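Local coordinates for protein 3-hydroxyacyl-CoA dehydrogenase type-2 (Mycobacterium avium, PDB 3PPI) that probably catalyses the NAD-dependent oxidation of 3-hydroxyacyl-CoA to 3-oxoacyl-CoA, as a short-chain dehydrogenase/reductase with a Rossmann fold, at residues R49-G54 with G75-F80; L42-V47 with A64-A69; L104-V109 with F258-G263. One frame throughout, in Å; residues are numbered along the deposited sequence.

Contact 1 (R49-G54 with G75-F80); sequences RLHADG and GNRAEF. With MG (magnesium ion), chain E.
The carbonyl oxygen of His51, in the last turn of helix 41-52, accepts hydrogen bonds from both terminal nitrogens of the Arg77 guanidinium. Arg77 NH2 bonds to His51 O at 3.0 Å, and Arg77 NH1 bonds to His51 O at 3.2 Å. The oxygen sits in the guanidinium plane, at its end. The two donors do not meet it alike: NH1 comes in the carbonyl plane on a lone pair, while NH2 stands above that plane. Gly54 N also bonds to His51 O as part of the Schellman motif that ends the helix, so three N-H groups grip one oxygen. A positive group here probably also interacts favourably with the helix dipole.

The same guanidinium lies flat on one face of the His51 imidazole. This is an offset stack: the planes are 7° and the centres 3.9 Å apart, with Arg77 NH2 over the ring toward its rim. A chi1 of 176°, with CG opposite the backbone N, carries the His51 ring out to the arginine. A bend at chi3 of Arg77 turns the guanidinium back over the ring. Water 1 lies at the ring edge, in plane, and links His51 NE2, at 2.9 Å, to Arg77 N. Ala78 CB packs near His51 CD2, and Leu74 of helix 64-74 touches the His51 side chain.

Beyond the arginine, the type I turn from Gly75 to Ala78 holds a magnesium ion, bound by Gly75 O at 2.3 Å and by Ala78 O at 2.2 Å. Three waters also bind it, and Ala71 belongs to the site. Arg77 and Glu79 pair with Val57 through the backbone. The contact joins the end of helix 41-52 to the start of edge strand 78-82, in what is probably the dinucleotide-binding half of the Rossmann fold.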
loop_
_atom_site.group_PDB
_atom_site.type_symbol
_atom_site.label_atom_id
_atom_site.label_comp_id
_atom_site.label_asym_id
_atom_site.label_seq_id
_atom_site.Cartn_x
_atom_site.Cartn_y
_atom_site.Cartn_z
ATOM N N ARG A 49 21.896 -20.277 -8.757
ATOM C CA ARG A 49 21.296 -19.668 -9.948
ATOM C C ARG A 49 22.227 -18.650 -10.596
ATOM O O ARG A 49 22.446 -18.684 -11.801
ATOM C CB ARG A 49 19.979 -18.971 -9.585
ATOM C CG ARG A 49 19.311 -18.183 -10.716
ATOM C CD ARG A 49 19.012 -19.038 -11.945
ATOM N NE ARG A 49 18.392 -18.227 -12.994
ATOM C CZ ARG A 49 17.086 -18.049 -13.173
ATOM N NH1 ARG A 49 16.186 -18.622 -12.389
ATOM N NH2 ARG A 49 16.674 -17.270 -14.158
ATOM N N LEU A 50 22.747 -17.719 -9.802
ATOM C CA LEU A 50 23.604 -16.678 -10.369
ATOM C C LEU A 50 24.903 -17.276 -10.932
ATOM O O LEU A 50 25.376 -16.849 -11.979
ATOM C CB LEU A 50 23.895 -15.595 -9.343
ATOM C CG LEU A 50 22.712 -14.758 -8.850
ATOM C CD1 LEU A 50 23.237 -13.639 -7.900
ATOM C CD2 LEU A 50 21.907 -14.178 -10.008
ATOM N N HIS A 51 25.447 -18.283 -10.251
ATOM C CA HIS A 51 26.630 -18.991 -10.719
ATOM C C HIS A 51 26.359 -19.704 -12.059
ATOM O O HIS A 51 27.144 -19.582 -13.001
ATOM C CB HIS A 51 27.101 -19.983 -9.646
ATOM C CG HIS A 51 28.265 -20.819 -10.074
ATOM N ND1 HIS A 51 28.117 -22.056 -10.663
ATOM C CD2 HIS A 51 29.596 -20.584 -10.023
ATOM C CE1 HIS A 51 29.308 -22.553 -10.943
ATOM N NE2 HIS A 51 30.222 -21.681 -10.561
ATOM N N ALA A 52 25.243 -20.429 -12.146
ATOM C CA ALA A 52 24.838 -21.075 -13.399
ATOM C C ALA A 52 24.598 -20.067 -14.534
ATOM O O ALA A 52 24.822 -20.384 -15.695
ATOM C CB ALA A 52 23.597 -21.919 -13.190
ATOM N N ASP A 53 24.157 -18.854 -14.194
ATOM C CA ASP A 53 23.943 -17.806 -15.207
ATOM C C ASP A 53 25.210 -17.083 -15.657
ATOM O O ASP A 53 25.131 -16.165 -16.483
ATOM C CB ASP A 53 22.945 -16.763 -14.706
ATOM C CG ASP A 53 21.522 -17.282 -14.666
ATOM O OD1 ASP A 53 21.276 -18.397 -15.175
ATOM O OD2 ASP A 53 20.651 -16.571 -14.112
ATOM N N GLY A 54 26.354 -17.449 -15.098
ATOM C CA GLY A 54 27.636 -16.943 -15.585
ATOM C C GLY A 54 28.338 -15.943 -14.684
ATOM O O GLY A 54 29.409 -15.465 -15.033
ATOM N N GLY A 75 32.956 -24.809 -7.673
ATOM C CA GLY A 75 34.232 -24.621 -8.373
ATOM C C GLY A 75 34.792 -23.211 -8.267
ATOM O O GLY A 75 34.415 -22.438 -7.376
ATOM N N ASN A 76 35.677 -22.867 -9.197
ATOM C CA ASN A 76 36.546 -21.686 -9.044
ATOM C C ASN A 76 35.903 -20.311 -9.273
ATOM O O ASN A 76 36.547 -19.292 -9.011
ATOM C CB ASN A 76 37.807 -21.823 -9.912
ATOM C CG ASN A 76 37.499 -22.296 -11.318
ATOM O OD1 ASN A 76 36.701 -21.681 -12.030
ATOM N ND2 ASN A 76 38.118 -23.408 -11.722
ATOM N N ARG A 77 34.658 -20.277 -9.747
ATOM C CA ARG A 77 33.922 -19.021 -9.885
ATOM C C ARG A 77 33.016 -18.771 -8.669
ATOM O O ARG A 77 32.212 -17.836 -8.679
ATOM C CB ARG A 77 33.090 -19.030 -11.168
ATOM C CG ARG A 77 33.889 -19.354 -12.453
ATOM C CD ARG A 77 33.045 -19.109 -13.734
ATOM N NE ARG A 77 31.934 -20.052 -13.928
ATOM C CZ ARG A 77 30.636 -19.830 -13.666
ATOM N NH1 ARG A 77 30.177 -18.670 -13.169
ATOM N NH2 ARG A 77 29.763 -20.808 -13.911
ATOM N N ALA A 78 33.155 -19.599 -7.630
ATOM C CA ALA A 78 32.389 -19.453 -6.379
ATOM C C ALA A 78 33.336 -19.503 -5.182
ATOM O O ALA A 78 34.096 -20.454 -5.054
ATOM C CB ALA A 78 31.343 -20.561 -6.258
ATOM N N GLU A 79 33.274 -18.492 -4.315
ATOM C CA GLU A 79 34.134 -18.418 -3.133
ATOM C C GLU A 79 33.327 -18.165 -1.874
ATOM O O GLU A 79 32.447 -17.295 -1.866
ATOM C CB GLU A 79 35.144 -17.282 -3.267
ATOM C CG GLU A 79 36.193 -17.497 -4.344
ATOM C CD GLU A 79 37.237 -18.543 -3.983
ATOM O OE1 GLU A 79 37.393 -18.882 -2.781
ATOM O OE2 GLU A 79 37.912 -19.021 -4.923
ATOM N N PHE A 80 33.664 -18.884 -0.809
ATOM C CA PHE A 80 33.102 -18.616 0.502
ATOM C C PHE A 80 33.902 -17.551 1.235
ATOM O O PHE A 80 35.106 -17.679 1.388
ATOM C CB PHE A 80 33.085 -19.879 1.363
ATOM C CG PHE A 80 32.751 -19.606 2.785
ATOM C CD1 PHE A 80 31.488 -19.134 3.124
ATOM C CD2 PHE A 80 33.706 -19.759 3.787
ATOM C CE1 PHE A 80 31.171 -18.861 4.421
ATOM C CE2 PHE A 80 33.393 -19.475 5.104
ATOM C CZ PHE A 80 32.126 -19.020 5.421
HETATM MG MG MG E . 35.187 -22.370 -5.191
HETATM O O HOH W 1 33.070 -22.291 -10.784
HETATM O O HOH W 2 37.245 -21.218 -5.765
HETATM O O HOH W 3 36.759 -24.179 -5.943
HETATM O O HOH W 4 35.953 -22.719 -2.933
#

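Contact 2 (L42-V47 with A64-A69); sequences LGEATV and AEKGKA
Lys66 NZ donates a hydrogen bond to Glu44 OE1 at 2.8 Å. The pair is a salt bridge and the one direct touch between these two turns of helix. With chi1 at 172° and no bend beyond CG, Glu44 holds its carboxylate well out from helix 41-52. Lys66 bends at several bonds to bring its ammonium over the carboxylate. NZ meets OE1 from well above the carboxylate plane, 58° out of it. The two chains cross at about a right angle.

The tighter packing is apolar and lies beside the salt bridge: the Glu44 side chain touches Leu70. Val47, one turn on, meets Leu70 and Leu74 of helix 64-74, and Ile59 and Val57 of strand 56-61. The charged end is the looser part. Only 66 Å² is buried between the segments, and Lys66 is exposed. Both charges have second partners: Glu44 OE2 forms a salt bridge with Arg48, and Lys66 NZ also bonds to Ala39 O. This links the lysine to the glycine-rich loop of the GxGxxG pattern, which in relatives holds the dinucleotide.

The backbones stay well apart, with Glu44 and Gly67 nearest at 8.7 Å between CA atoms. Helices 41-52 and 64-74 lie side by side, joined through strand 56-61, while helix 249-261 packs against helix 41-52 at Leu42, Ala45 and Thr46.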
loop_
_atom_site.group_PDB
_atom_site.type_symbol
_atom_site.label_atom_id
_atom_site.label_comp_id
_atom_site.label_asym_id
_atom_site.label_seq_id
_atom_site.Cartn_x
_atom_site.Cartn_y
_atom_site.Cartn_z
ATOM N N LEU A 42 17.369 -19.722 1.006
ATOM C CA LEU A 42 17.094 -18.850 -0.119
ATOM C C LEU A 42 18.394 -18.362 -0.760
ATOM O O LEU A 42 18.509 -18.283 -1.975
ATOM C CB LEU A 42 16.268 -17.646 0.340
ATOM C CG LEU A 42 14.938 -17.909 1.029
ATOM C CD1 LEU A 42 14.222 -16.542 1.326
ATOM C CD2 LEU A 42 14.064 -18.844 0.183
ATOM N N GLY A 43 19.362 -18.007 0.077
ATOM C CA GLY A 43 20.650 -17.520 -0.401
ATOM C C GLY A 43 21.419 -18.557 -1.204
ATOM O O GLY A 43 21.994 -18.230 -2.235
ATOM N N GLU A 44 21.429 -19.805 -0.739
ATOM C CA GLU A 44 22.085 -20.875 -1.488
ATOM C C GLU A 44 21.482 -21.010 -2.887
ATOM O O GLU A 44 22.216 -21.114 -3.876
ATOM C CB GLU A 44 22.002 -22.214 -0.737
ATOM C CG GLU A 44 22.484 -23.418 -1.539
ATOM C CD GLU A 44 22.357 -24.739 -0.775
ATOM O OE1 GLU A 44 22.023 -24.722 0.427
ATOM O OE2 GLU A 44 22.592 -25.800 -1.391
ATOM N N ALA A 45 20.157 -21.005 -2.977
ATOM C CA ALA A 45 19.504 -21.172 -4.277
ATOM C C ALA A 45 19.868 -20.003 -5.213
ATOM O O ALA A 45 20.054 -20.180 -6.429
ATOM C CB ALA A 45 17.989 -21.292 -4.105
ATOM N N THR A 46 19.999 -18.817 -4.630
ATOM C CA THR A 46 20.387 -17.630 -5.380
ATOM C C THR A 46 21.819 -17.790 -5.879
ATOM O O THR A 46 22.084 -17.576 -7.051
ATOM C CB THR A 46 20.247 -16.362 -4.522
ATOM O OG1 THR A 46 18.902 -16.289 -4.042
ATOM C CG2 THR A 46 20.585 -15.084 -5.318
ATOM N N VAL A 47 22.725 -18.206 -4.996
ATOM C CA VAL A 47 24.103 -18.468 -5.405
ATOM C C VAL A 47 24.160 -19.451 -6.588
ATOM O O VAL A 47 24.805 -19.169 -7.610
ATOM C CB VAL A 47 24.956 -18.991 -4.242
ATOM C CG1 VAL A 47 26.328 -19.479 -4.752
ATOM C CG2 VAL A 47 25.123 -17.895 -3.168
ATOM N N ALA A 64 30.363 -21.485 8.139
ATOM C CA ALA A 64 31.631 -21.780 7.461
ATOM C C ALA A 64 31.692 -23.136 6.739
ATOM O O ALA A 64 32.199 -23.212 5.614
ATOM C CB ALA A 64 32.795 -21.651 8.439
ATOM N N GLU A 65 31.173 -24.192 7.361
ATOM C CA GLU A 65 31.246 -25.551 6.784
ATOM C C GLU A 65 30.312 -25.683 5.574
ATOM O O GLU A 65 30.718 -26.150 4.510
ATOM C CB GLU A 65 30.911 -26.614 7.837
ATOM N N LYS A 66 29.064 -25.266 5.741
ATOM C CA LYS A 66 28.113 -25.253 4.631
ATOM C C LYS A 66 28.571 -24.357 3.475
ATOM O O LYS A 66 28.504 -24.757 2.309
ATOM C CB LYS A 66 26.712 -24.827 5.098
ATOM C CG LYS A 66 25.671 -25.937 4.962
ATOM C CD LYS A 66 24.268 -25.412 4.624
ATOM C CE LYS A 66 23.636 -26.164 3.420
ATOM N NZ LYS A 66 24.041 -25.613 2.078
ATOM N N GLY A 67 29.033 -23.153 3.811
ATOM C CA GLY A 67 29.507 -22.185 2.822
ATOM C C GLY A 67 30.712 -22.662 2.031
ATOM O O GLY A 67 30.739 -22.522 0.802
ATOM N N LYS A 68 31.703 -23.236 2.730
ATOM C CA LYS A 68 32.909 -23.749 2.077
ATOM C C LYS A 68 32.555 -24.922 1.181
ATOM O O LYS A 68 33.069 -25.036 0.070
ATOM C CB LYS A 68 33.974 -24.184 3.101
ATOM N N ALA A 69 31.688 -25.795 1.691
ATOM C CA ALA A 69 31.194 -26.953 0.946
ATOM C C ALA A 69 30.509 -26.516 -0.350
ATOM O O ALA A 69 30.752 -27.081 -1.406
ATOM C CB ALA A 69 30.215 -27.750 1.815
#

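Contact 3 (L104-V109 with F258-G263); sequences LRYAVV and FLLTNG
Strand 103-109 runs past the last turn of helix 249-261, and the backbones come nearest at Tyr106 and Leu260, whose CA atoms are 7.4 Å apart. Leu260 carries the contact from the helix side. Its CG lies anti to the carbonyl carbon (chi1 -66°), and its two methyl groups part to meet different strand residues. Leu260 CD2 touches Tyr106 CD1 at 3.8 Å. Leu260 CD1 faces Val108 CG2 at 4.2 Å.

Tyr106 and Val108 are two residues apart on the strand, so both reach the same side of the sheet, and the leucine sits against the pair. The approach of CD2 to the tyrosine ring is oblique. CE1 of Tyr106 also comes to 4.0 Å from Leu260 O. One face of the ring is covered from its own strand, by Arg105 CB, 3.6 Å above the Tyr106 ring plane. With CG1 of Val108 anti to the backbone N (chi1 -179°), CG2 is the branch that meets the leucine. Ala107 points its CB away from the helix, and its side chain packs on Val151 of helix 130-156 instead.

Outside the pair, Tyr106 OH bonds to Gln27 O, which satisfies the polar end of a buried ring. Phe28 meets that ring edge to face. Leu260 also packs on Val170 of strand 167-172. Next to it the helix end reaches a second subunit: Phe258 stacks on Phe258 of that subunit, and Asn262 ND2 bonds to Asp254 of that subunit.

Across the contact the touching side-chain atoms are carbon alone. It therefore rests on apolar packing, van der Waals and hydrophobic. This implies a buried carbon contact in which the polar tyrosine hydroxyl is satisfied outside the two segments.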
loop_
_atom_site.group_PDB
_atom_site.type_symbol
_atom_site.label_atom_id
_atom_site.label_comp_id
_atom_site.label_asym_id
_atom_site.label_seq_id
_atom_site.Cartn_x
_atom_site.Cartn_y
_atom_site.Cartn_z
ATOM N N LEU A 104 32.498 -6.485 -9.452
ATOM C CA LEU A 104 31.313 -6.560 -8.607
ATOM C C LEU A 104 30.261 -5.632 -9.168
ATOM O O LEU A 104 30.481 -4.422 -9.247
ATOM C CB LEU A 104 31.648 -6.157 -7.168
ATOM C CG LEU A 104 30.486 -6.127 -6.174
ATOM C CD1 LEU A 104 29.780 -7.480 -6.094
ATOM C CD2 LEU A 104 31.016 -5.708 -4.810
ATOM N N ARG A 105 29.123 -6.192 -9.567
ATOM C CA ARG A 105 28.024 -5.367 -10.043
ATOM C C ARG A 105 26.684 -5.634 -9.348
ATOM O O ARG A 105 25.763 -4.847 -9.503
ATOM C CB ARG A 105 27.880 -5.519 -11.554
ATOM C CG ARG A 105 29.067 -4.968 -12.341
ATOM C CD ARG A 105 28.754 -4.968 -13.855
ATOM N NE ARG A 105 29.840 -4.399 -14.649
ATOM C CZ ARG A 105 30.034 -3.101 -14.900
ATOM N NH1 ARG A 105 29.209 -2.167 -14.443
ATOM N NH2 ARG A 105 31.079 -2.731 -15.634
ATOM N N TYR A 106 26.598 -6.710 -8.564
ATOM C CA TYR A 106 25.336 -7.196 -8.027
ATOM C C TYR A 106 25.458 -7.736 -6.611
ATOM O O TYR A 106 26.464 -8.326 -6.254
ATOM C CB TYR A 106 24.823 -8.324 -8.909
ATOM C CG TYR A 106 24.693 -7.953 -10.364
ATOM C CD1 TYR A 106 23.665 -7.134 -10.786
ATOM C CD2 TYR A 106 25.610 -8.400 -11.309
ATOM C CE1 TYR A 106 23.526 -6.780 -12.108
ATOM C CE2 TYR A 106 25.488 -8.048 -12.644
ATOM C CZ TYR A 106 24.435 -7.233 -13.034
ATOM O OH TYR A 106 24.274 -6.856 -14.330
ATOM N N ALA A 107 24.411 -7.552 -5.813
ATOM C CA ALA A 107 24.325 -8.213 -4.518
ATOM C C ALA A 107 22.879 -8.610 -4.261
ATOM O O ALA A 107 21.952 -7.907 -4.670
ATOM C CB ALA A 107 24.843 -7.305 -3.410
ATOM N N VAL A 108 22.699 -9.759 -3.610
ATOM C CA VAL A 108 21.403 -10.167 -3.104
ATOM C C VAL A 108 21.567 -10.337 -1.595
ATOM O O VAL A 108 22.364 -11.151 -1.148
ATOM C CB VAL A 108 20.901 -11.480 -3.791
ATOM C CG1 VAL A 108 19.546 -11.860 -3.252
ATOM C CG2 VAL A 108 20.868 -11.315 -5.349
ATOM N N VAL A 109 20.838 -9.540 -0.818
ATOM C CA VAL A 109 20.959 -9.526 0.641
ATOM C C VAL A 109 19.901 -10.474 1.191
ATOM O O VAL A 109 18.741 -10.105 1.343
ATOM C CB VAL A 109 20.787 -8.097 1.189
ATOM C CG1 VAL A 109 21.071 -8.046 2.686
ATOM C CG2 VAL A 109 21.688 -7.134 0.444
ATOM N N PHE A 258 15.536 -12.224 -11.944
ATOM C CA PHE A 258 14.704 -11.302 -12.723
ATOM C C PHE A 258 14.949 -9.839 -12.330
ATOM O O PHE A 258 15.048 -8.961 -13.189
ATOM C CB PHE A 258 13.215 -11.636 -12.540
ATOM C CG PHE A 258 12.296 -10.591 -13.100
ATOM C CD1 PHE A 258 12.115 -10.476 -14.464
ATOM C CD2 PHE A 258 11.633 -9.705 -12.269
ATOM C CE1 PHE A 258 11.262 -9.507 -14.985
ATOM C CE2 PHE A 258 10.792 -8.717 -12.788
ATOM C CZ PHE A 258 10.617 -8.621 -14.156
ATOM N N LEU A 259 15.011 -9.567 -11.032
ATOM C CA LEU A 259 15.230 -8.187 -10.561
ATOM C C LEU A 259 16.605 -7.653 -10.955
ATOM O O LEU A 259 16.793 -6.450 -11.145
ATOM C CB LEU A 259 15.053 -8.105 -9.052
ATOM C CG LEU A 259 13.614 -8.343 -8.574
ATOM C CD1 LEU A 259 13.504 -8.375 -7.048
ATOM C CD2 LEU A 259 12.686 -7.308 -9.161
ATOM N N LEU A 260 17.560 -8.555 -11.067
ATOM C CA LEU A 260 18.899 -8.208 -11.499
ATOM C C LEU A 260 18.981 -7.943 -12.993
ATOM O O LEU A 260 19.807 -7.136 -13.415
ATOM C CB LEU A 260 19.887 -9.311 -11.117
ATOM C CG LEU A 260 20.129 -9.531 -9.616
ATOM C CD1 LEU A 260 21.188 -10.586 -9.422
ATOM C CD2 LEU A 260 20.523 -8.246 -8.893
ATOM N N THR A 261 18.158 -8.612 -13.796
ATOM C CA THR A 261 18.311 -8.551 -15.255
ATOM C C THR A 261 17.315 -7.641 -15.989
ATOM O O THR A 261 17.652 -7.110 -17.047
ATOM C CB THR A 261 18.219 -9.953 -15.887
ATOM O OG1 THR A 261 16.984 -10.567 -15.500
ATOM C CG2 THR A 261 19.409 -10.829 -15.433
ATOM N N ASN A 262 16.105 -7.456 -15.471
ATOM C CA ASN A 262 15.126 -6.607 -16.167
ATOM C C ASN A 262 15.545 -5.150 -16.000
ATOM O O ASN A 262 15.692 -4.678 -14.875
ATOM C CB ASN A 262 13.722 -6.792 -15.583
ATOM C CG ASN A 262 12.689 -5.957 -16.306
ATOM O OD1 ASN A 262 12.613 -4.746 -16.117
ATOM N ND2 ASN A 262 11.893 -6.603 -17.154
ATOM N N GLY A 263 15.707 -4.435 -17.103
ATOM C CA GLY A 263 16.307 -3.099 -17.051
ATOM C C GLY A 263 15.445 -1.963 -16.510
ATOM O O GLY A 263 15.979 -0.899 -16.206
#

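How the contacts relate
All three contacts lie in one Rossmann-type domain built on a parallel sheet. Contacts 1 and 2 share helix 41-52 and their segments alternate along the chain; their centres are about 11 Å apart, and Phe80 packs on Ala64 and Gly67. Contact 3 opens only after both have closed, and its centre is about 14 Å from that of contact 1 and about 18 Å from that of contact 2. Leu50 bridges contacts 1 and 3 by touching Leu260 and Val108, and Thr46 joins contacts 2 and 3 through Val108. Helix 41-52 thus packs against helix 249-261, whose end meets a second subunit.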